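Local atomic coordinates of proline dehydrogenase (Bradyrhizobium japonicum USDA 110, PDB entry 3HAZ), a protein that probably oxidises proline to glutamate in two steps, pairing an FAD-dependent proline dehydrogenase with an NAD-dependent aldehyde dehydrogenase in a single chain. Residues Val457-Leu460 / Leu461-Ala465; Leu698-Glu701 / Ala702-Lys706. All blocks are in the same frame, centred on the assembly; numbering follows the deposited sequence.

Both interactions lie where a helix ends, but in different catalytic units of the same chain. Interaction 1 comes first, closing helix 452-463, which follows strand 440-448 in the parallel barrel of the proline dehydrogenase unit, close to FAD. Interaction 2 comes later, where helix 689-702 passes into the loop before strand 709-711 of the mixed sheet in the aldehyde dehydrogenase unit. The centres of interactions 1 and 2 are about 52 Å apart and the nearest atoms of interactions 1 and 2 about 40 Å, on opposite sides of the chain's centre, and they share no strand or sheet. The separation reflects the two-enzyme plan of the protein, in which each unit has its own cofactor.

Interaction 1. Residues Val457-Leu460 / Leu461-Ala465; sequences VRRL and LENGA. With SO4 (sulfate ion), chain K.
Asn-463 reaches back one turn of the helix to Arg-459. Its CB lies 3.9 Å from Arg-459 O, its CG slightly farther from the same oxygen, and its ND2 gives that oxygen a weak but fairly straight hydrogen bond (3.3 Å, 161° at the hydrogen). With CG on the backbone-N side, roughly opposite the carbonyl carbon (chi1 -86°), the amide lies back along the helix. ND2 also comes to the edge of the Arg-459 guanidinium, 3.7 Å from NE; both are donors, so they only touch, and the planes stand 39° apart. NE is buried with no partner in the model. Asparagine suits a last turn, its short amide returning to a carbonyl that already receives weak bonds from Glu-462 N and Asn-463 N.

Gly-464 N bonds Leu-460 O at 3.0 Å, where a beta carbon would sit tightly against that oxygen. Leu-460, buried and apolar, packs on Leu-75 and Met-78. Arg-458 NH1 donates a nearly straight hydrogen bond to sulfate O3 (3.1 Å), the ion probably from crystallisation liquor; its NH2 salt-bridges Glu-199. Glu-462 touches FAD. This is the C-terminal turn of the helix after the last strand of the proline dehydrogenase TIM barrel, bordering the flavin pocket.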
loop_
_atom_site.group_PDB
_atom_site.type_symbol
_atom_site.label_atom_id
_atom_site.label_comp_id
_atom_site.label_asym_id
_atom_site.label_seq_id
_atom_site.Cartn_x
_atom_site.Cartn_y
_atom_site.Cartn_z
ATOM N N VAL A 457 41.222 -15.953 -7.183
ATOM C CA VAL A 457 39.813 -15.658 -7.402
ATOM C C VAL A 457 38.926 -16.516 -6.509
ATOM O O VAL A 457 38.126 -16.003 -5.721
ATOM C CB VAL A 457 39.414 -15.928 -8.865
ATOM C CG1 VAL A 457 37.898 -15.857 -9.028
ATOM C CG2 VAL A 457 40.107 -14.954 -9.790
ATOM N N ARG A 458 39.071 -17.829 -6.639
ATOM C CA ARG A 458 38.275 -18.753 -5.847
ATOM C C ARG A 458 38.451 -18.453 -4.362
ATOM O O ARG A 458 37.475 -18.374 -3.616
ATOM C CB ARG A 458 38.652 -20.197 -6.180
ATOM C CG ARG A 458 37.568 -21.210 -5.884
ATOM C CD ARG A 458 37.545 -22.330 -6.918
ATOM N NE ARG A 458 38.880 -22.675 -7.400
ATOM C CZ ARG A 458 39.814 -23.258 -6.656
ATOM N NH1 ARG A 458 39.566 -23.548 -5.389
ATOM N NH2 ARG A 458 41.001 -23.540 -7.174
ATOM N N ARG A 459 39.697 -18.244 -3.949
ATOM C CA ARG A 459 40.018 -17.960 -2.553
ATOM C C ARG A 459 39.314 -16.711 -2.022
ATOM O O ARG A 459 38.837 -16.692 -0.882
ATOM C CB ARG A 459 41.538 -17.811 -2.383
ATOM C CG ARG A 459 41.980 -17.339 -1.009
ATOM C CD ARG A 459 42.059 -18.488 -0.019
ATOM N NE ARG A 459 42.886 -18.136 1.132
ATOM C CZ ARG A 459 44.163 -18.484 1.274
ATOM N NH1 ARG A 459 44.767 -19.211 0.342
ATOM N NH2 ARG A 459 44.833 -18.112 2.354
ATOM N N LEU A 460 39.264 -15.667 -2.845
ATOM C CA LEU A 460 38.722 -14.377 -2.424
ATOM C C LEU A 460 37.197 -14.375 -2.334
ATOM O O LEU A 460 36.621 -13.628 -1.545
ATOM C CB LEU A 460 39.180 -13.264 -3.369
ATOM C CG LEU A 460 40.669 -12.920 -3.345
ATOM C CD1 LEU A 460 40.969 -11.820 -4.344
ATOM C CD2 LEU A 460 41.086 -12.501 -1.952
ATOM N N LEU A 461 36.547 -15.203 -3.146
ATOM C CA LEU A 461 35.094 -15.301 -3.107
ATOM C C LEU A 461 34.632 -15.701 -1.713
ATOM O O LEU A 461 33.610 -15.215 -1.218
ATOM C CB LEU A 461 34.582 -16.316 -4.135
ATOM C CG LEU A 461 34.501 -15.862 -5.594
ATOM C CD1 LEU A 461 33.761 -16.905 -6.429
ATOM C CD2 LEU A 461 33.816 -14.499 -5.698
ATOM N N GLU A 462 35.403 -16.575 -1.074
ATOM C CA GLU A 462 35.002 -17.157 0.200
ATOM C C GLU A 462 35.372 -16.278 1.399
ATOM O O GLU A 462 34.614 -16.185 2.368
ATOM C CB GLU A 462 35.573 -18.570 0.337
ATOM C CG GLU A 462 34.803 -19.460 1.292
ATOM C CD GLU A 462 35.292 -19.323 2.713
ATOM O OE1 GLU A 462 36.418 -19.787 2.998
ATOM O OE2 GLU A 462 34.554 -18.752 3.545
ATOM N N ASN A 463 36.528 -15.626 1.329
ATOM C CA ASN A 463 36.938 -14.701 2.383
ATOM C C ASN A 463 36.122 -13.410 2.374
ATOM O O ASN A 463 36.025 -12.718 3.391
ATOM C CB ASN A 463 38.433 -14.386 2.278
ATOM C CG ASN A 463 39.297 -15.411 2.991
ATOM O OD1 ASN A 463 39.434 -15.382 4.216
ATOM N ND2 ASN A 463 39.897 -16.315 2.224
ATOM N N GLY A 464 35.536 -13.090 1.223
ATOM C CA GLY A 464 34.724 -11.894 1.082
ATOM C C GLY A 464 33.230 -12.164 1.165
ATOM O O GLY A 464 32.418 -11.258 0.983
ATOM N N ALA A 465 32.867 -13.413 1.443
ATOM C CA ALA A 465 31.463 -13.803 1.553
ATOM C C ALA A 465 30.888 -13.441 2.921
ATOM O O ALA A 465 31.472 -13.777 3.953
ATOM C CB ALA A 465 31.311 -15.292 1.294
HETATM S S SO4 K . 40.207 -25.663 -3.040
HETATM O O1 SO4 K . 40.265 -25.928 -1.605
HETATM O O2 SO4 K . 39.112 -24.735 -3.291
HETATM O O3 SO4 K . 41.468 -25.066 -3.479
HETATM O O4 SO4 K . 39.983 -26.914 -3.764
#

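Interaction 2. Residues Leu698-Glu701 / Ala702-Lys706; sequences LLHE and AGIPK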
loop_
_atom_site.group_PDB
_atom_site.type_symbol
_atom_site.label_atom_id
_atom_site.label_comp_id
_atom_site.label_asym_id
_atom_site.label_seq_id
_atom_site.Cartn_x
_atom_site.Cartn_y
_atom_site.Cartn_z
ATOM N N LEU A 698 4.370 -28.649 -37.104
ATOM C CA LEU A 698 4.211 -28.559 -35.660
ATOM C C LEU A 698 3.413 -27.314 -35.278
ATOM O O LEU A 698 2.565 -27.364 -34.387
ATOM C CB LEU A 698 5.578 -28.573 -34.960
ATOM C CG LEU A 698 5.588 -28.563 -33.428
ATOM C CD1 LEU A 698 6.876 -29.174 -32.883
ATOM C CD2 LEU A 698 5.387 -27.151 -32.890
ATOM N N LEU A 699 3.687 -26.198 -35.947
ATOM C CA LEU A 699 2.959 -24.963 -35.680
ATOM C C LEU A 699 1.481 -25.115 -36.022
ATOM O O LEU A 699 0.619 -24.655 -35.275
ATOM C CB LEU A 699 3.553 -23.794 -36.462
ATOM C CG LEU A 699 4.822 -23.152 -35.892
ATOM C CD1 LEU A 699 5.316 -22.080 -36.840
ATOM C CD2 LEU A 699 4.553 -22.562 -34.516
ATOM N N HIS A 700 1.199 -25.747 -37.159
ATOM C CA HIS A 700 -0.176 -26.009 -37.560
ATOM C C HIS A 700 -0.870 -26.848 -36.491
ATOM O O HIS A 700 -2.003 -26.567 -36.112
ATOM C CB HIS A 700 -0.236 -26.744 -38.908
ATOM C CG HIS A 700 0.135 -25.897 -40.089
ATOM N ND1 HIS A 700 -0.230 -24.571 -40.202
ATOM C CD2 HIS A 700 0.809 -26.199 -41.223
ATOM C CE1 HIS A 700 0.219 -24.089 -41.348
ATOM N NE2 HIS A 700 0.849 -25.057 -41.989
ATOM N N GLU A 701 -0.183 -27.879 -36.008
ATOM C CA GLU A 701 -0.743 -28.746 -34.976
ATOM C C GLU A 701 -0.956 -27.976 -33.673
ATOM O O GLU A 701 -1.845 -28.300 -32.890
ATOM C CB GLU A 701 0.164 -29.960 -34.736
ATOM C CG GLU A 701 -0.368 -30.925 -33.683
ATOM C CD GLU A 701 0.569 -32.090 -33.408
ATOM O OE1 GLU A 701 1.549 -32.270 -34.164
ATOM O OE2 GLU A 701 0.319 -32.831 -32.433
ATOM N N ALA A 702 -0.140 -26.952 -33.452
ATOM C CA ALA A 702 -0.219 -26.154 -32.231
ATOM C C ALA A 702 -1.362 -25.137 -32.257
ATOM O O ALA A 702 -1.714 -24.565 -31.231
ATOM C CB ALA A 702 1.111 -25.452 -31.972
ATOM N N GLY A 703 -1.934 -24.903 -33.429
ATOM C CA GLY A 703 -3.068 -24.000 -33.521
ATOM C C GLY A 703 -2.959 -22.912 -34.570
ATOM O O GLY A 703 -3.878 -22.107 -34.723
ATOM N N ILE A 704 -1.841 -22.865 -35.288
ATOM C CA ILE A 704 -1.720 -21.939 -36.408
ATOM C C ILE A 704 -2.527 -22.461 -37.596
ATOM O O ILE A 704 -2.283 -23.568 -38.077
ATOM C CB ILE A 704 -0.257 -21.752 -36.839
ATOM C CG1 ILE A 704 0.601 -21.328 -35.641
ATOM C CG2 ILE A 704 -0.168 -20.731 -37.965
ATOM C CD1 ILE A 704 0.136 -20.049 -34.976
ATOM N N PRO A 705 -3.506 -21.670 -38.066
ATOM C CA PRO A 705 -4.332 -22.076 -39.210
ATOM C C PRO A 705 -3.512 -22.336 -40.474
ATOM O O PRO A 705 -2.537 -21.634 -40.741
ATOM C CB PRO A 705 -5.258 -20.871 -39.422
ATOM C CG PRO A 705 -5.326 -20.207 -38.079
ATOM C CD PRO A 705 -3.955 -20.391 -37.484
ATOM N N LYS A 706 -3.919 -23.342 -41.243
ATOM C CA LYS A 706 -3.268 -23.654 -42.510
ATOM C C LYS A 706 -3.255 -22.437 -43.433
ATOM O O LYS A 706 -2.362 -22.294 -44.264
ATOM C CB LYS A 706 -3.983 -24.813 -43.215
ATOM C CG LYS A 706 -3.985 -26.136 -42.462
ATOM C CD LYS A 706 -2.590 -26.715 -42.351
ATOM C CE LYS A 706 -2.630 -28.217 -42.141
ATOM N NZ LYS A 706 -2.843 -28.945 -43.427
#
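Past Ala-702 the chain turns back on the helix as Gly-703 takes a positive phi of 129°, bringing Ile-704 N to Leu-699 O (3.0 Å) and Gly-703 N to His-700 O (3.2 Å). Glycine fits because at these backbone angles any beta carbon would collide with the carbonyl oxygen of Ala-702. Leu-699 O is shared, taking weak bonds from Ala-702 N and Gly-703 N as well.

The bonds Ile-704 N to Leu-699 O and Gly-703 N to His-700 O make a Schellman motif, and the apolar pair that commonly brackets one is present: Leu-699 CB meets Ile-704 CG1 at 3.9 Å, both side chains packing on helices 664-675 and 571-587 and on Leu-709 of strand 709-711. The motif thus ends the helix of a beta-alpha-beta crossover from strand 679-683 to strand 709-711, in the Rossmann-type sheet of the aldehyde dehydrogenase unit.

His-700 adds a side-chain tie. Its ND1 donates to Ile-704 O at 3.1 Å; the oxygen lies in the ring plane, whereas the donor stands above the carbonyl plane. Over one face of the imidazole, Lys-706 CD rests 3.6 Å from the ring centroid in a CH-pi contact, its aliphatic chain crossing the ring at about a right angle. Replacing His-700 by an alanine would probably leave Ile-704 O without its ND1 donor and Lys-706 CD without the ring face it packs on. Glu-701, its chain extended, carries OE2 to a salt bridge with Arg-588 NH1.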